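PDB 6OHB: guanine deaminase from Escherichia coli, which catalyses the zinc-dependent hydrolytic deamination of guanine to xanthine and ammonia, a step of purine breakdown. Local coordinates for residues Lys345-Gln348 against Leu349-Tyr352; Lys412-Val415 against Met416-Leu419; Ala359-Leu362 against Ala363-Gly367; Arg20-Asn24 against Pro25-Ala29. All blocks are in the same frame, centred on the assembly; numbering follows the deposited sequence.

Interaction 1: Lys345-Gln348 against Leu349-Tyr352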
loop_
_atom_site.group_PDB
_atom_site.type_symbol
_atom_site.label_atom_id
_atom_site.label_comp_id
_atom_site.label_asym_id
_atom_site.label_seq_id
_atom_site.Cartn_x
_atom_site.Cartn_y
_atom_site.Cartn_z
ATOM N N LYS A 345 1.111 -4.519 8.196
ATOM C CA LYS A 345 -0.272 -4.206 8.586
ATOM C C LYS A 345 -1.023 -5.455 9.056
ATOM O O LYS A 345 -1.742 -5.413 10.063
ATOM C CB LYS A 345 -1.027 -3.520 7.447
ATOM C CG LYS A 345 -0.500 -2.133 7.110
ATOM C CD LYS A 345 -1.187 -1.583 5.877
ATOM C CE LYS A 345 -0.196 -0.977 4.911
ATOM N NZ LYS A 345 -0.696 -1.083 3.516
ATOM N N VAL A 346 -0.866 -6.573 8.343
ATOM C CA VAL A 346 -1.529 -7.815 8.744
ATOM C C VAL A 346 -1.118 -8.208 10.162
ATOM O O VAL A 346 -1.958 -8.557 11.015
ATOM C CB VAL A 346 -1.192 -8.924 7.725
ATOM C CG1 VAL A 346 -1.339 -10.305 8.345
ATOM C CG2 VAL A 346 -2.048 -8.785 6.468
ATOM N N LEU A 347 0.178 -8.104 10.459
ATOM C CA LEU A 347 0.659 -8.521 11.768
ATOM C C LEU A 347 0.254 -7.533 12.856
ATOM O O LEU A 347 -0.037 -7.940 13.987
ATOM C CB LEU A 347 2.170 -8.724 11.710
ATOM C CG LEU A 347 2.387 -9.903 10.759
ATOM C CD1 LEU A 347 3.818 -9.983 10.248
ATOM C CD2 LEU A 347 1.946 -11.208 11.427
ATOM N N GLN A 348 0.215 -6.234 12.539
ATOM C CA GLN A 348 -0.323 -5.270 13.495
ATOM C C GLN A 348 -1.770 -5.599 13.834
ATOM O O GLN A 348 -2.204 -5.430 14.979
ATOM C CB GLN A 348 -0.228 -3.849 12.937
ATOM C CG GLN A 348 1.093 -3.140 13.193
ATOM C CD GLN A 348 1.391 -2.953 14.671
ATOM O OE1 GLN A 348 2.364 -3.503 15.192
ATOM N NE2 GLN A 348 0.544 -2.193 15.357
ATOM N N LEU A 349 -2.535 -6.065 12.843
ATOM C CA LEU A 349 -3.899 -6.492 13.130
ATOM C C LEU A 349 -3.927 -7.718 14.032
ATOM O O LEU A 349 -4.884 -7.899 14.797
ATOM C CB LEU A 349 -4.654 -6.781 11.839
ATOM C CG LEU A 349 -5.189 -5.575 11.072
ATOM C CD1 LEU A 349 -5.832 -6.063 9.798
ATOM C CD2 LEU A 349 -6.179 -4.776 11.904
ATOM N N GLN A 350 -2.900 -8.566 13.973
ATOM C CA GLN A 350 -2.854 -9.705 14.890
ATOM C C GLN A 350 -2.121 -9.417 16.202
ATOM O O GLN A 350 -1.920 -10.341 16.998
ATOM C CB GLN A 350 -2.224 -10.919 14.209
ATOM C CG GLN A 350 -2.953 -11.352 12.965
ATOM C CD GLN A 350 -2.283 -12.526 12.292
ATOM O OE1 GLN A 350 -2.293 -13.639 12.813
ATOM N NE2 GLN A 350 -1.692 -12.284 11.130
ATOM N N GLY A 351 -1.718 -8.172 16.452
ATOM C CA GLY A 351 -0.961 -7.864 17.650
ATOM C C GLY A 351 0.502 -8.246 17.601
ATOM O O GLY A 351 1.171 -8.219 18.640
ATOM N N TYR A 352 1.018 -8.600 16.429
ATOM C CA TYR A 352 2.406 -9.003 16.249
ATOM C C TYR A 352 3.186 -7.860 15.610
ATOM O O TYR A 352 2.800 -7.357 14.550
ATOM C CB TYR A 352 2.475 -10.256 15.374
ATOM C CG TYR A 352 3.857 -10.816 15.144
ATOM C CD1 TYR A 352 4.600 -10.448 14.027
ATOM C CD2 TYR A 352 4.407 -11.738 16.023
ATOM C CE1 TYR A 352 5.861 -10.969 13.804
ATOM C CE2 TYR A 352 5.668 -12.266 15.808
ATOM C CZ TYR A 352 6.390 -11.879 14.695
ATOM O OH TYR A 352 7.647 -12.402 14.476
#
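Leu-347 and Tyr-352 lie alongside each other and point the same way, the leucine placing its CB 3.8 Å from Tyr-352 CD1, at the edge of the phenol ring and near its plane. The branch methyls CD1 and CD2 of Leu-347 both come within 3.9 Å of Tyr-352 CD1 from one side. With Tyr-352 CG anti to the backbone N (chi1 -178°), the ring is carried back along the last helical turn. Next to this pair, the extended side chain of Gln-350 runs beside Val-346, its NE2 3.4 Å from Val-346 CG1, before the amide bonds to the carbonyl O of Phe-310. An alanine in place of Leu-347 keeps CB but lacks CG and both methyls, which would probably thin the apolar cover of Tyr-352 CD1 and open a gap toward Leu-312 and Phe-297.

The backbone sets these positions. Tyr-352 N donates to Leu-347 O over 2.7 Å, from above the carbonyl plane, and Gly-351 N reaches Gln-348 O at 3.2 Å. Glycine suits position 351 because phi is positive there (78°), where a beta carbon would be forced against the preceding carbonyl oxygen. Farther out, Tyr-352 OH is bonded to Glu-358, while Lys-345 NZ forms salt bridges with Glu-342 of its own chain and Glu-342 of the second subunit. Leu-349 packs on Leu-349 of that subunit, so this helix end belongs to the dimer contact. The paired six-to-one and five-to-two backbone bonds, with Gly-351 as C-prime residue, are those of a Schellman motif, here terminating helix 336-349.

Interaction 2: Lys412-Val415 against Met416-Leu419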
loop_
_atom_site.group_PDB
_atom_site.type_symbol
_atom_site.label_atom_id
_atom_site.label_comp_id
_atom_site.label_asym_id
_atom_site.label_seq_id
_atom_site.Cartn_x
_atom_site.Cartn_y
_atom_site.Cartn_z
ATOM N N LYS A 412 15.604 3.571 9.440
ATOM C CA LYS A 412 15.845 3.729 8.007
ATOM C C LYS A 412 15.251 2.567 7.211
ATOM O O LYS A 412 14.634 2.777 6.155
ATOM C CB LYS A 412 17.345 3.888 7.753
ATOM C CG LYS A 412 17.937 5.122 8.445
ATOM C CD LYS A 412 19.443 5.237 8.253
ATOM C CE LYS A 412 20.018 6.447 8.995
ATOM N NZ LYS A 412 19.606 7.764 8.414
ATOM N N LEU A 413 15.406 1.337 7.712
ATOM C CA LEU A 413 14.773 0.193 7.060
ATOM C C LEU A 413 13.254 0.332 7.062
ATOM O O LEU A 413 12.587 -0.020 6.081
ATOM C CB LEU A 413 15.188 -1.105 7.752
ATOM C CG LEU A 413 16.610 -1.622 7.523
ATOM C CD1 LEU A 413 16.836 -2.900 8.314
ATOM C CD2 LEU A 413 16.857 -1.861 6.039
ATOM N N PHE A 414 12.690 0.850 8.156
ATOM C CA PHE A 414 11.247 1.038 8.235
ATOM C C PHE A 414 10.774 2.085 7.232
ATOM O O PHE A 414 9.719 1.920 6.606
ATOM C CB PHE A 414 10.859 1.427 9.664
ATOM C CG PHE A 414 9.383 1.396 9.921
ATOM C CD1 PHE A 414 8.728 0.191 10.112
ATOM C CD2 PHE A 414 8.650 2.574 9.978
ATOM C CE1 PHE A 414 7.364 0.153 10.351
ATOM C CE2 PHE A 414 7.283 2.547 10.215
ATOM C CZ PHE A 414 6.638 1.334 10.403
ATOM N N VAL A 415 11.533 3.174 7.082
ATOM C CA VAL A 415 11.200 4.192 6.087
ATOM C C VAL A 415 11.171 3.569 4.701
ATOM O O VAL A 415 10.225 3.760 3.923
ATOM C CB VAL A 415 12.211 5.353 6.152
ATOM C CG1 VAL A 415 12.108 6.236 4.906
ATOM C CG2 VAL A 415 12.024 6.165 7.416
ATOM N N MET A 416 12.206 2.791 4.386
ATOM C CA MET A 416 12.262 2.107 3.098
ATOM C C MET A 416 11.069 1.170 2.915
ATOM O O MET A 416 10.504 1.073 1.817
ATOM C CB MET A 416 13.572 1.344 3.000
ATOM C CG MET A 416 13.998 0.955 1.615
ATOM S SD MET A 416 15.748 0.551 1.691
ATOM C CE MET A 416 15.675 -0.959 2.654
ATOM N N MET A 417 10.663 0.483 3.984
ATOM C CA MET A 417 9.590 -0.500 3.875
ATOM C C MET A 417 8.239 0.170 3.662
ATOM O O MET A 417 7.414 -0.311 2.877
ATOM C CB MET A 417 9.551 -1.361 5.133
ATOM C CG MET A 417 8.580 -2.514 5.081
ATOM S SD MET A 417 8.399 -3.271 6.708
ATOM C CE MET A 417 7.435 -2.011 7.538
ATOM N N THR A 418 7.992 1.277 4.349
ATOM C CA THR A 418 6.664 1.870 4.302
ATOM C C THR A 418 6.493 2.832 3.139
ATOM O O THR A 418 5.363 3.032 2.680
ATOM C CB THR A 418 6.352 2.597 5.614
ATOM O OG1 THR A 418 7.337 3.612 5.855
ATOM C CG2 THR A 418 6.331 1.609 6.780
ATOM N N LEU A 419 7.579 3.428 2.644
ATOM C CA LEU A 419 7.483 4.411 1.574
ATOM C C LEU A 419 8.107 3.950 0.271
ATOM O O LEU A 419 8.008 4.665 -0.731
ATOM C CB LEU A 419 8.149 5.721 2.004
ATOM C CG LEU A 419 7.279 6.805 2.628
ATOM C CD1 LEU A 419 6.275 6.203 3.601
ATOM C CD2 LEU A 419 8.185 7.802 3.328
#
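The carbonyl oxygen of Phe-414 is gripped twice by Thr-418, whose N lies 2.9 Å and whose OG1 lies 3.0 Å from Phe-414 O. The two donors come from opposite faces of the carbonyl plane. This is the last part of alpha-helix 409-419, where the usual i to i+4 bonding is reinforced by a threonine hydroxyl turned back onto the preceding turn. Threonine suits the place because its two branches do different work: OG1 sits between the backbone N and the carbonyl carbon (chi1 58°), within reach of the oxygen, while CG2 is swung over one face of the Phe-414 ring. There it makes a CH-pi contact, 3.8 Å from the ring centroid and 18° off the normal, displaced toward the rim.

The ring has further apolar company. Met-417, bent at its last torsion, brings CE obliquely to the phenylalanine, 3.5 Å from Phe-414 CE1, and Tyr-344 of helix 336-349 meets the same ring edge-to-face. Flexible methionines fit such a seam, since they follow the shape left by neighbouring helices. Met-416 also packs on helix 336-349, through Leu-337. Val-415 and Leu-419 pack on helix 397-404, while Phe-414, Val-415, Thr-418 and Leu-419 all touch the second subunit, so the helix is wedged between its own chain and the dimer partner. Leu-419 N continues the regular bonding to Val-415 O at 3.0 Å. On the flank occupied by Leu-413, the side chain of Met-416 runs in the same direction as the leucine and ends with CE 3.7 Å from Leu-413 CD2.

Interaction 3: Ala359-Leu362 against Ala363-Gly367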
loop_
_atom_site.group_PDB
_atom_site.type_symbol
_atom_site.label_atom_id
_atom_site.label_comp_id
_atom_site.label_asym_id
_atom_site.label_seq_id
_atom_site.Cartn_x
_atom_site.Cartn_y
_atom_site.Cartn_z
ATOM N N ALA A 359 11.677 -8.049 8.787
ATOM C CA ALA A 359 11.194 -7.841 7.425
ATOM C C ALA A 359 12.330 -7.950 6.418
ATOM O O ALA A 359 12.213 -8.639 5.394
ATOM C CB ALA A 359 10.506 -6.477 7.324
ATOM N N PHE A 360 13.450 -7.278 6.698
ATOM C CA PHE A 360 14.604 -7.372 5.811
ATOM C C PHE A 360 15.096 -8.813 5.707
ATOM O O PHE A 360 15.445 -9.284 4.619
ATOM C CB PHE A 360 15.713 -6.442 6.309
ATOM C CG PHE A 360 16.974 -6.496 5.491
ATOM C CD1 PHE A 360 17.073 -5.795 4.301
ATOM C CD2 PHE A 360 18.068 -7.229 5.925
ATOM C CE1 PHE A 360 18.238 -5.836 3.545
ATOM C CE2 PHE A 360 19.236 -7.275 5.176
ATOM C CZ PHE A 360 19.318 -6.576 3.983
ATOM N N TYR A 361 15.098 -9.537 6.827
ATOM C CA TYR A 361 15.538 -10.926 6.819
ATOM C C TYR A 361 14.638 -11.784 5.942
ATOM O O TYR A 361 15.118 -12.542 5.089
ATOM C CB TYR A 361 15.564 -11.455 8.251
ATOM C CG TYR A 361 15.934 -12.909 8.375
ATOM C CD1 TYR A 361 17.261 -13.322 8.270
ATOM C CD2 TYR A 361 14.961 -13.870 8.615
ATOM C CE1 TYR A 361 17.603 -14.656 8.391
ATOM C CE2 TYR A 361 15.292 -15.203 8.738
ATOM C CZ TYR A 361 16.615 -15.593 8.626
ATOM O OH TYR A 361 16.947 -16.923 8.749
ATOM N N LEU A 362 13.321 -11.667 6.125
ATOM C CA LEU A 362 12.399 -12.463 5.321
ATOM C C LEU A 362 12.496 -12.103 3.847
ATOM O O LEU A 362 12.262 -12.958 2.985
ATOM C CB LEU A 362 10.968 -12.276 5.823
ATOM C CG LEU A 362 10.658 -12.874 7.196
ATOM C CD1 LEU A 362 9.263 -12.472 7.655
ATOM C CD2 LEU A 362 10.797 -14.382 7.159
ATOM N N ALA A 363 12.855 -10.852 3.535
ATOM C CA ALA A 363 12.966 -10.449 2.137
ATOM C C ALA A 363 14.210 -11.022 1.465
ATOM O O ALA A 363 14.219 -11.201 0.243
ATOM C CB ALA A 363 12.960 -8.925 2.024
ATOM N N THR A 364 15.258 -11.334 2.229
ATOM C CA THR A 364 16.504 -11.774 1.606
ATOM C C THR A 364 16.885 -13.185 2.037
ATOM O O THR A 364 16.450 -14.161 1.417
ATOM C CB THR A 364 17.648 -10.810 1.931
ATOM O OG1 THR A 364 17.817 -10.724 3.353
ATOM C CG2 THR A 364 17.354 -9.426 1.376
ATOM N N LEU A 365 17.689 -13.305 3.099
ATOM C CA LEU A 365 18.247 -14.611 3.455
ATOM C C LEU A 365 17.173 -15.560 3.969
ATOM O O LEU A 365 17.217 -16.760 3.685
ATOM C CB LEU A 365 19.354 -14.449 4.496
ATOM C CG LEU A 365 20.131 -15.714 4.873
ATOM C CD1 LEU A 365 20.810 -16.337 3.657
ATOM C CD2 LEU A 365 21.143 -15.411 5.965
ATOM N N GLY A 366 16.201 -15.047 4.726
ATOM C CA GLY A 366 15.100 -15.892 5.166
ATOM C C GLY A 366 14.296 -16.456 4.008
ATOM O O GLY A 366 13.875 -17.619 4.033
ATOM N N GLY A 367 14.068 -15.645 2.975
ATOM C CA GLY A 367 13.365 -16.151 1.808
ATOM C C GLY A 367 14.153 -17.231 1.092
ATOM O O GLY A 367 13.619 -18.296 0.769
#
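Tyr-361 meets Gly-366 because its CG stands anti to the backbone N (chi1 177°) and its ring is turned (chi2 78°) until one face lies flat against the glycine backbone. Gly-366 N sits 3.8 Å above the plane of the Tyr-361 ring, over its centre. Alongside it, Gly-366 CA makes a CH-pi contact, 3.9 Å from the ring centroid and 21° off the normal. Glycine is well suited here: a beta carbon on Gly-366 would fall 2.9 Å from Tyr-361 CE2, too close to be tolerated.

The same two residues are joined through the backbone. Tyr-361 O accepts from Gly-366 N at 2.8 Å and from Thr-364 N at 3.1 Å, the donors approaching from opposite faces of the carbonyl plane. Thr-364 has left helical angles and marks the break between helix 356-363 and helix 365-370. Its OG1 lies over one face of the Phe-360 ring, toward the rim, and 3.1 Å from Phe-360 O. Ala-363 keeps regular helical bonding to Ala-359 O, and its small side chain fits against Met-336 and Leu-340 of helix 336-349.

Around the junction, Phe-360 packs on Val-75 and Pro-76 and Ala-363 on Phe-78, all of strand 73-84, which also carries the zinc ligands His-82 and His-84 of the amidohydrolase barrel. Tyr-361 OH probably hydrogen-bonds to Ile-22 N. The chemistry implies a junction closed mainly by backbone: the tyrosine carbonyl takes up two amide groups as the helical pattern breaks, while its ring shields the glycine amide in a buried setting.

Interaction 4: Arg20-Asn24 against Pro25-Ala29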
loop_
_atom_site.group_PDB
_atom_site.type_symbol
_atom_site.label_atom_id
_atom_site.label_comp_id
_atom_site.label_asym_id
_atom_site.label_seq_id
_atom_site.Cartn_x
_atom_site.Cartn_y
_atom_site.Cartn_z
ATOM N N ARG A 20 23.876 -14.919 8.680
ATOM C CA ARG A 20 23.572 -16.325 8.903
ATOM C C ARG A 20 22.081 -16.472 9.159
ATOM O O ARG A 20 21.401 -15.516 9.539
ATOM C CB ARG A 20 24.369 -16.902 10.079
ATOM C CG ARG A 20 23.896 -16.390 11.421
ATOM C CD ARG A 20 24.749 -16.880 12.573
ATOM N NE ARG A 20 24.101 -16.557 13.840
ATOM C CZ ARG A 20 24.249 -15.398 14.475
ATOM N NH1 ARG A 20 25.033 -14.455 13.966
ATOM N NH2 ARG A 20 23.613 -15.180 15.619
ATOM N N THR A 21 21.582 -17.685 8.941
ATOM C CA THR A 21 20.196 -17.987 9.250
ATOM C C THR A 21 20.027 -18.167 10.753
ATOM O O THR A 21 20.924 -18.641 11.450
ATOM C CB THR A 21 19.726 -19.247 8.515
ATOM O OG1 THR A 21 20.559 -20.355 8.872
ATOM C CG2 THR A 21 19.792 -19.047 7.007
ATOM N N ILE A 22 18.866 -17.759 11.249
ATOM C CA ILE A 22 18.547 -17.879 12.669
ATOM C C ILE A 22 17.281 -18.723 12.775
ATOM O O ILE A 22 16.737 -19.154 11.751
ATOM C CB ILE A 22 18.385 -16.487 13.310
ATOM C CG1 ILE A 22 17.623 -15.547 12.371
ATOM C CG2 ILE A 22 19.758 -15.879 13.610
ATOM C CD1 ILE A 22 16.103 -15.691 12.410
ATOM N N ASP A 23 16.807 -18.986 13.996
ATOM C CA ASP A 23 15.501 -19.609 14.165
ATOM C C ASP A 23 14.548 -18.802 15.049
ATOM O O ASP A 23 13.372 -19.171 15.161
ATOM C CB ASP A 23 15.637 -21.054 14.710
ATOM C CG ASP A 23 16.490 -21.167 15.955
ATOM O OD1 ASP A 23 17.335 -20.282 16.199
ATOM O OD2 ASP A 23 16.330 -22.169 16.694
ATOM N N ASN A 24 15.006 -17.707 15.661
ATOM C CA ASN A 24 14.118 -16.785 16.332
ATOM C C ASN A 24 14.378 -15.391 15.777
ATOM O O ASN A 24 15.546 -14.998 15.618
ATOM C CB ASN A 24 14.327 -16.799 17.855
ATOM C CG ASN A 24 13.211 -17.500 18.594
ATOM O OD1 ASN A 24 12.105 -16.977 18.718
ATOM N ND2 ASN A 24 13.495 -18.706 19.085
ATOM N N PRO A 25 13.332 -14.624 15.454
ATOM C CA PRO A 25 13.553 -13.272 14.907
ATOM C C PRO A 25 14.301 -12.353 15.856
ATOM O O PRO A 25 14.784 -11.299 15.421
ATOM C CB PRO A 25 12.128 -12.752 14.640
ATOM C CG PRO A 25 11.243 -13.596 15.509
ATOM C CD PRO A 25 11.904 -14.932 15.629
ATOM N N GLU A 26 14.422 -12.726 17.131
ATOM C CA GLU A 26 15.164 -11.920 18.090
ATOM C C GLU A 26 16.670 -11.978 17.864
ATOM O O GLU A 26 17.378 -11.058 18.283
ATOM C CB GLU A 26 14.834 -12.365 19.516
ATOM C CG GLU A 26 13.791 -11.503 20.211
ATOM C CD GLU A 26 12.485 -11.437 19.445
ATOM O OE1 GLU A 26 11.759 -12.455 19.409
ATOM O OE2 GLU A 26 12.186 -10.367 18.873
ATOM N N GLU A 27 17.180 -13.028 17.218
ATOM C CA GLU A 27 18.614 -13.097 16.962
ATOM C C GLU A 27 19.040 -12.359 15.702
ATOM O O GLU A 27 20.247 -12.282 15.440
ATOM C CB GLU A 27 19.086 -14.545 16.836
ATOM C CG GLU A 27 18.252 -15.576 17.550
ATOM C CD GLU A 27 18.664 -16.979 17.160
ATOM O OE1 GLU A 27 19.879 -17.264 17.154
ATOM O OE2 GLU A 27 17.776 -17.790 16.840
ATOM N N ILE A 28 18.092 -11.836 14.916
ATOM C CA ILE A 28 18.432 -11.252 13.620
ATOM C C ILE A 28 19.372 -10.065 13.792
ATOM O O ILE A 28 20.293 -9.864 12.990
ATOM C CB ILE A 28 17.151 -10.863 12.857
ATOM C CG1 ILE A 28 16.378 -12.115 12.452
ATOM C CG2 ILE A 28 17.485 -10.036 11.619
ATOM C CD1 ILE A 28 15.026 -11.824 11.837
ATOM N N ALA A 29 19.172 -9.272 14.848
ATOM C CA ALA A 29 20.052 -8.131 15.087
ATOM C C ALA A 29 21.497 -8.574 15.288
ATOM O O ALA A 29 22.430 -7.907 14.826
ATOM C CB ALA A 29 19.563 -7.335 16.297
#
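Ile-22 and Ile-28, shortly before and just after the type I beta turn Asn-24 to Glu-27, form the close-packed side of the contact, which lies in the long connection between antiparallel strands 14-18 and 32-35. Their side chains cross at about a right angle, with Ile-22 CD1 3.6 Å from Ile-28 CG1. Branched apolar residues suit this inner side, where Ile-22 also rests on Trp-316 and Ile-28 on Tyr-357 and Tyr-361. The turn itself is closed by Glu-27 N bonding to Asn-24 O at 3.0 Å, and Pro-25 fits its second position, where phi is -61°. Glu-27, extended beyond CG, reaches across to two amides with OE2: Asn-24 N at 3.0 Å, on the anti side of the carboxylate, and Asp-23 N at 3.2 Å, from above its plane. With alanine at this point, the amides of Asp-23 and Asn-24 are likely to lose the acceptor they share.

The solvent side is looser. The carboxylates of Asp-23 and Glu-27 are close, their planes 66° apart, and Asp-23 has a long, weak ion pair with Lys-319. Exposed Arg-20 is bonded through NH2 to Ser-30 OG, and its approach to the glutamate is too long for a salt bridge: Arg-20 NH2 stays 4.5 Å from Glu-27 OE1. Ile-22 runs past Glu-27 the opposite way, with Ile-22 CG2 3.6 Å from Glu-27 CB.

From the N terminus the order is interaction 4, interaction 1, interaction 3 and interaction 2. Each closes only its own short stretch, so they follow in series and none nests in or crosses another. Interaction 4, between strands 14-18 and 32-35, touches interaction 1 where Pro-25 meets Tyr-352, and interaction 3 where Tyr-361 OH probably bonds to Ile-22 N. Interaction 3, at the junction of helices 356-363 and 365-370, in turn touches interaction 2 through Ala-359 against Met-417. Interactions 1 and 2 do not meet, yet both reach the second subunit. Taken together, the four contacts run from the early strand connection through the later helices, with interactions 1 and 2 at the dimer interface.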